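PDB 4WVR: down syndrome cell adhesion molecule, isoform AK from Drosophila melanogaster, which probably mediates cell adhesion through isoform-specific homodimerization, here represented by its seventh immunoglobulin domain. Local coordinates for residues A[32-46]-A[77-89]. Numbering follows the deposited sequence.
Sequences VQKGDVPITIKWTLN and DHRGVFKCIAENK
The C and F strands of an immunoglobulin sandwich pair antiparallel here, and Trp43 facing Cys84 makes the pairing a worked example of the pin at the core of such domains. Cys84 CB sits 3.8 Å from the centroid of the six-membered ring, nearly above its centre and so toward the rim of the whole indole. With chi1 at 177° the sulfur is turned away from the backbone N, which sets SG over that face too, a sulfur-aromatic contact, while it touches Ile41 CG2 at 3.5 Å and forms the disulfide with Cys30 on strand 26-31, tying the two sheets together. Trp43 NE1 bonds Ser67 OG of that opposite sheet. Two residues on, Leu45 CD1 rests over the centre of the Phe82 ring, 3.6 Å from CE1. On the face shared with Ile85, Thr44 OG1 lies against Lys83 CB and meets two waters, while Lys42 NZ reaches Glu87 OE2 in a long salt bridge of 3.7 Å. Where strand 40-45 ends, the Asn46 amide grips the start of strand 80-87: OD1 takes Val81 N at 2.9 Å, from above the carbonyl plane, and ND2 donates to a lone pair of Arg79 O at 3.1 Å. An alanine here removes both amide partners, and the two strand ends would probably be less firmly tied.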
loop_
_atom_site.group_PDB
_atom_site.type_symbol
_atom_site.label_atom_id
_atom_site.label_comp_id
_atom_site.label_asym_id
_atom_site.label_seq_id
_atom_site.Cartn_x
_atom_site.Cartn_y
_atom_site.Cartn_z
ATOM N N VAL A 32 1.215 -11.186 0.735
ATOM C CA VAL A 32 1.416 -12.611 0.534
ATOM C C VAL A 32 0.140 -13.235 -0.022
ATOM O O VAL A 32 -0.960 -12.949 0.450
ATOM C CB VAL A 32 1.824 -13.304 1.852
ATOM C CG1 VAL A 32 1.929 -14.810 1.663
ATOM C CG2 VAL A 32 3.134 -12.726 2.369
ATOM N N GLN A 33 0.286 -14.073 -1.042
ATOM C CA GLN A 33 -0.859 -14.757 -1.628
ATOM C C GLN A 33 -0.975 -16.168 -1.054
ATOM O O GLN A 33 -1.688 -16.396 -0.077
ATOM C CB GLN A 33 -0.734 -14.796 -3.152
ATOM C CG GLN A 33 -0.517 -13.426 -3.772
ATOM C CD GLN A 33 -1.634 -12.454 -3.438
ATOM O OE1 GLN A 33 -2.815 -12.785 -3.560
ATOM N NE2 GLN A 33 -1.266 -11.251 -3.008
ATOM N N LYS A 34 -0.262 -17.111 -1.658
ATOM C CA LYS A 34 -0.203 -18.469 -1.135
ATOM C C LYS A 34 0.706 -18.517 0.084
ATOM O O LYS A 34 1.638 -17.720 0.197
ATOM C CB LYS A 34 0.301 -19.439 -2.206
ATOM C CG LYS A 34 -0.504 -19.418 -3.492
ATOM C CD LYS A 34 -1.923 -19.907 -3.257
ATOM C CE LYS A 34 -2.711 -19.962 -4.557
ATOM N NZ LYS A 34 -4.060 -20.560 -4.343
ATOM N N GLY A 35 0.434 -19.448 0.995
ATOM C CA GLY A 35 1.295 -19.665 2.145
ATOM C C GLY A 35 0.534 -19.924 3.431
ATOM O O GLY A 35 -0.469 -19.266 3.707
ATOM N N ASP A 36 1.009 -20.882 4.221
ATOM C CA ASP A 36 0.381 -21.188 5.503
ATOM C C ASP A 36 0.800 -20.198 6.580
ATOM O O ASP A 36 1.967 -19.821 6.670
ATOM C CB ASP A 36 0.722 -22.609 5.965
ATOM C CG ASP A 36 0.056 -23.677 5.123
ATOM O OD1 ASP A 36 -1.179 -23.834 5.227
ATOM O OD2 ASP A 36 0.772 -24.383 4.383
ATOM N N VAL A 37 -0.162 -19.791 7.399
ATOM C CA VAL A 37 0.106 -18.924 8.538
ATOM C C VAL A 37 0.577 -19.771 9.721
ATOM O O VAL A 37 0.227 -20.948 9.813
ATOM C CB VAL A 37 -1.146 -18.107 8.923
ATOM C CG1 VAL A 37 -1.422 -17.042 7.873
ATOM C CG2 VAL A 37 -2.347 -19.024 9.098
ATOM N N PRO A 38 1.382 -19.187 10.629
ATOM C CA PRO A 38 1.862 -17.797 10.657
ATOM C C PRO A 38 3.000 -17.523 9.677
ATOM O O PRO A 38 3.784 -18.417 9.358
ATOM C CB PRO A 38 2.349 -17.631 12.097
ATOM C CG PRO A 38 2.816 -18.992 12.471
ATOM C CD PRO A 38 1.865 -19.947 11.797
ATOM N N ILE A 39 3.080 -16.281 9.211
ATOM C CA ILE A 39 4.116 -15.872 8.273
ATOM C C ILE A 39 4.849 -14.653 8.808
ATOM O O ILE A 39 4.222 -13.669 9.203
ATOM C CB ILE A 39 3.526 -15.546 6.885
ATOM C CG1 ILE A 39 2.806 -16.764 6.308
ATOM C CG2 ILE A 39 4.618 -15.079 5.933
ATOM C CD1 ILE A 39 2.016 -16.470 5.054
ATOM N N THR A 40 6.175 -14.724 8.834
ATOM C CA THR A 40 6.985 -13.583 9.235
ATOM C C THR A 40 7.305 -12.735 8.011
ATOM O O THR A 40 7.759 -13.252 6.992
ATOM C CB THR A 40 8.292 -14.020 9.924
ATOM O OG1 THR A 40 7.984 -14.685 11.154
ATOM C CG2 THR A 40 9.169 -12.813 10.225
ATOM N N ILE A 41 7.053 -11.436 8.107
ATOM C CA ILE A 41 7.297 -10.541 6.984
ATOM C C ILE A 41 8.229 -9.413 7.393
ATOM O O ILE A 41 7.904 -8.613 8.270
ATOM C CB ILE A 41 5.985 -9.952 6.432
ATOM C CG1 ILE A 41 4.995 -11.072 6.104
ATOM C CG2 ILE A 41 6.266 -9.125 5.200
ATOM C CD1 ILE A 41 3.653 -10.579 5.608
ATOM N N LYS A 42 9.393 -9.353 6.756
ATOM C CA LYS A 42 10.394 -8.357 7.113
ATOM C C LYS A 42 10.949 -7.660 5.881
ATOM O O LYS A 42 10.774 -8.127 4.755
ATOM C CB LYS A 42 11.528 -9.004 7.904
ATOM C CG LYS A 42 12.170 -10.173 7.196
ATOM C CD LYS A 42 13.198 -10.845 8.087
ATOM C CE LYS A 42 13.867 -12.003 7.373
ATOM N NZ LYS A 42 14.871 -12.662 8.249
ATOM N N TRP A 43 11.625 -6.538 6.104
ATOM C CA TRP A 43 12.097 -5.700 5.014
ATOM C C TRP A 43 13.599 -5.447 5.081
ATOM O O TRP A 43 14.190 -5.405 6.161
ATOM C CB TRP A 43 11.360 -4.359 5.021
ATOM C CG TRP A 43 9.888 -4.452 4.745
ATOM C CD1 TRP A 43 8.900 -4.745 5.642
ATOM C CD2 TRP A 43 9.236 -4.225 3.490
ATOM N NE1 TRP A 43 7.675 -4.722 5.021
ATOM C CE2 TRP A 43 7.854 -4.404 3.699
ATOM C CE3 TRP A 43 9.688 -3.896 2.207
ATOM C CZ2 TRP A 43 6.919 -4.263 2.674
ATOM C CZ3 TRP A 43 8.755 -3.752 1.188
ATOM C CH2 TRP A 43 7.388 -3.939 1.429
ATOM N N THR A 44 14.213 -5.277 3.914
ATOM C CA THR A 44 15.587 -4.797 3.843
ATOM C C THR A 44 15.698 -3.654 2.839
ATOM O O THR A 44 14.929 -3.575 1.879
ATOM C CB THR A 44 16.581 -5.919 3.452
ATOM O OG1 THR A 44 16.232 -6.456 2.170
ATOM C CG2 THR A 44 16.569 -7.031 4.485
ATOM N N LEU A 45 16.639 -2.753 3.090
ATOM C CA LEU A 45 16.987 -1.707 2.139
ATOM C C LEU A 45 18.461 -1.846 1.797
ATOM O O LEU A 45 19.317 -1.608 2.647
ATOM C CB LEU A 45 16.702 -0.318 2.709
ATOM C CG LEU A 45 17.217 0.861 1.881
ATOM C CD1 LEU A 45 16.619 0.835 0.479
ATOM C CD2 LEU A 45 16.922 2.186 2.572
ATOM N N ASN A 46 18.748 -2.237 0.558
ATOM C CA ASN A 46 20.110 -2.558 0.143
ATOM C C ASN A 46 20.732 -3.589 1.078
ATOM O O ASN A 46 21.824 -3.385 1.613
ATOM C CB ASN A 46 20.969 -1.295 0.083
ATOM C CG ASN A 46 20.409 -0.262 -0.870
ATOM O OD1 ASN A 46 20.033 -0.580 -1.996
ATOM N ND2 ASN A 46 20.333 0.980 -0.417
ATOM N N ASP A 77 18.598 9.647 0.790
ATOM C CA ASP A 77 19.074 8.541 1.617
ATOM C C ASP A 77 18.236 7.270 1.449
ATOM O O ASP A 77 18.674 6.175 1.801
ATOM C CB ASP A 77 19.080 8.955 3.091
ATOM C CG ASP A 77 20.366 9.646 3.501
ATOM O OD1 ASP A 77 21.164 10.003 2.608
ATOM O OD2 ASP A 77 20.576 9.831 4.718
ATOM N N HIS A 78 17.028 7.421 0.916
ATOM C CA HIS A 78 16.107 6.294 0.777
ATOM C C HIS A 78 16.322 5.546 -0.533
ATOM O O HIS A 78 15.609 4.588 -0.844
ATOM C CB HIS A 78 14.664 6.787 0.887
ATOM C CG HIS A 78 14.308 7.284 2.252
ATOM N ND1 HIS A 78 13.796 8.544 2.476
ATOM C CD2 HIS A 78 14.395 6.692 3.466
ATOM C CE1 HIS A 78 13.583 8.706 3.770
ATOM N NE2 HIS A 78 13.940 7.597 4.393
ATOM N N ARG A 79 17.319 5.992 -1.289
ATOM C CA ARG A 79 17.712 5.352 -2.540
ATOM C C ARG A 79 18.078 3.884 -2.372
ATOM O O ARG A 79 18.798 3.517 -1.440
ATOM C CB ARG A 79 18.905 6.084 -3.144
ATOM C CG ARG A 79 18.566 7.020 -4.271
ATOM C CD ARG A 79 19.835 7.670 -4.771
ATOM N NE ARG A 79 19.607 9.025 -5.255
ATOM C CZ ARG A 79 20.432 10.040 -5.027
ATOM N NH1 ARG A 79 21.533 9.851 -4.311
ATOM N NH2 ARG A 79 20.154 11.240 -5.511
ATOM N N GLY A 80 17.599 3.046 -3.285
ATOM C CA GLY A 80 18.051 1.672 -3.325
ATOM C C GLY A 80 16.976 0.615 -3.449
ATOM O O GLY A 80 15.814 0.903 -3.751
ATOM N N VAL A 81 17.378 -0.626 -3.202
ATOM C CA VAL A 81 16.507 -1.775 -3.393
ATOM C C VAL A 81 15.756 -2.132 -2.116
ATOM O O VAL A 81 16.362 -2.490 -1.106
ATOM C CB VAL A 81 17.307 -3.006 -3.863
ATOM C CG1 VAL A 81 16.367 -4.162 -4.182
ATOM C CG2 VAL A 81 18.158 -2.650 -5.074
ATOM N N PHE A 82 14.432 -2.027 -2.164
ATOM C CA PHE A 82 13.598 -2.466 -1.056
ATOM C C PHE A 82 13.168 -3.905 -1.283
ATOM O O PHE A 82 12.606 -4.239 -2.323
ATOM C CB PHE A 82 12.372 -1.564 -0.897
ATOM C CG PHE A 82 12.693 -0.200 -0.357
ATOM C CD1 PHE A 82 13.119 0.809 -1.200
ATOM C CD2 PHE A 82 12.565 0.070 0.995
ATOM C CE1 PHE A 82 13.417 2.065 -0.704
ATOM C CE2 PHE A 82 12.861 1.321 1.496
ATOM C CZ PHE A 82 13.287 2.320 0.646
ATOM N N LYS A 83 13.440 -4.758 -0.307
ATOM C CA LYS A 83 13.056 -6.151 -0.420
ATOM C C LYS A 83 12.099 -6.537 0.691
ATOM O O LYS A 83 12.329 -6.228 1.856
ATOM C CB LYS A 83 14.289 -7.056 -0.389
ATOM C CG LYS A 83 13.967 -8.538 -0.526
ATOM C CD LYS A 83 15.219 -9.385 -0.365
ATOM C CE LYS A 83 16.287 -8.987 -1.373
ATOM N NZ LYS A 83 17.540 -9.771 -1.186
ATOM N N CYS A 84 11.011 -7.196 0.315
ATOM C CA CYS A 84 10.116 -7.795 1.289
ATOM C C CYS A 84 10.378 -9.288 1.351
ATOM O O CYS A 84 10.378 -9.958 0.321
ATOM C CB CYS A 84 8.657 -7.543 0.930
ATOM S SG CYS A 84 7.523 -8.360 2.070
ATOM N N ILE A 85 10.606 -9.801 2.555
ATOM C CA ILE A 85 10.842 -11.226 2.748
ATOM C C ILE A 85 9.726 -11.855 3.573
ATOM O O ILE A 85 9.436 -11.410 4.682
ATOM C CB ILE A 85 12.192 -11.484 3.442
ATOM C CG1 ILE A 85 13.320 -10.772 2.693
ATOM C CG2 ILE A 85 12.459 -12.983 3.542
ATOM C CD1 ILE A 85 14.638 -10.788 3.426
ATOM N N ALA A 86 9.104 -12.891 3.021
ATOM C CA ALA A 86 8.035 -13.610 3.705
ATOM C C ALA A 86 8.459 -15.039 4.022
ATOM O O ALA A 86 8.821 -15.800 3.123
ATOM C CB ALA A 86 6.776 -13.613 2.861
ATOM N N GLU A 87 8.403 -15.401 5.300
ATOM C CA GLU A 87 8.832 -16.723 5.745
ATOM C C GLU A 87 7.804 -17.424 6.619
ATOM O O GLU A 87 7.178 -16.812 7.482
ATOM C CB GLU A 87 10.145 -16.626 6.522
ATOM C CG GLU A 87 11.318 -16.096 5.731
ATOM C CD GLU A 87 12.436 -15.592 6.626
ATOM O OE1 GLU A 87 12.214 -15.463 7.847
ATOM O OE2 GLU A 87 13.538 -15.335 6.105
ATOM N N ASN A 88 7.641 -18.721 6.383
ATOM C CA ASN A 88 6.942 -19.586 7.320
ATOM C C ASN A 88 7.785 -20.830 7.594
ATOM O O ASN A 88 8.963 -20.880 7.229
ATOM C CB ASN A 88 5.553 -19.965 6.795
ATOM C CG ASN A 88 5.595 -20.624 5.427
ATOM O OD1 ASN A 88 6.649 -21.044 4.951
ATOM N ND2 ASN A 88 4.436 -20.718 4.787
ATOM N N LYS A 89 7.189 -21.831 8.229
ATOM C CA LYS A 89 7.920 -23.049 8.552
ATOM C C LYS A 89 8.279 -23.828 7.289
ATOM O O LYS A 89 9.304 -24.509 7.244
ATOM C CB LYS A 89 7.107 -23.928 9.503
ATOM C CG LYS A 89 6.156 -23.160 10.409
ATOM C CD LYS A 89 5.501 -24.084 11.424
ATOM C CE LYS A 89 4.073 -24.421 11.028
ATOM N NZ LYS A 89 3.385 -25.247 12.058
HETATM O O HOH W 1 17.368 -4.755 0.089
HETATM O O HOH W 2 18.361 -8.369 1.661
#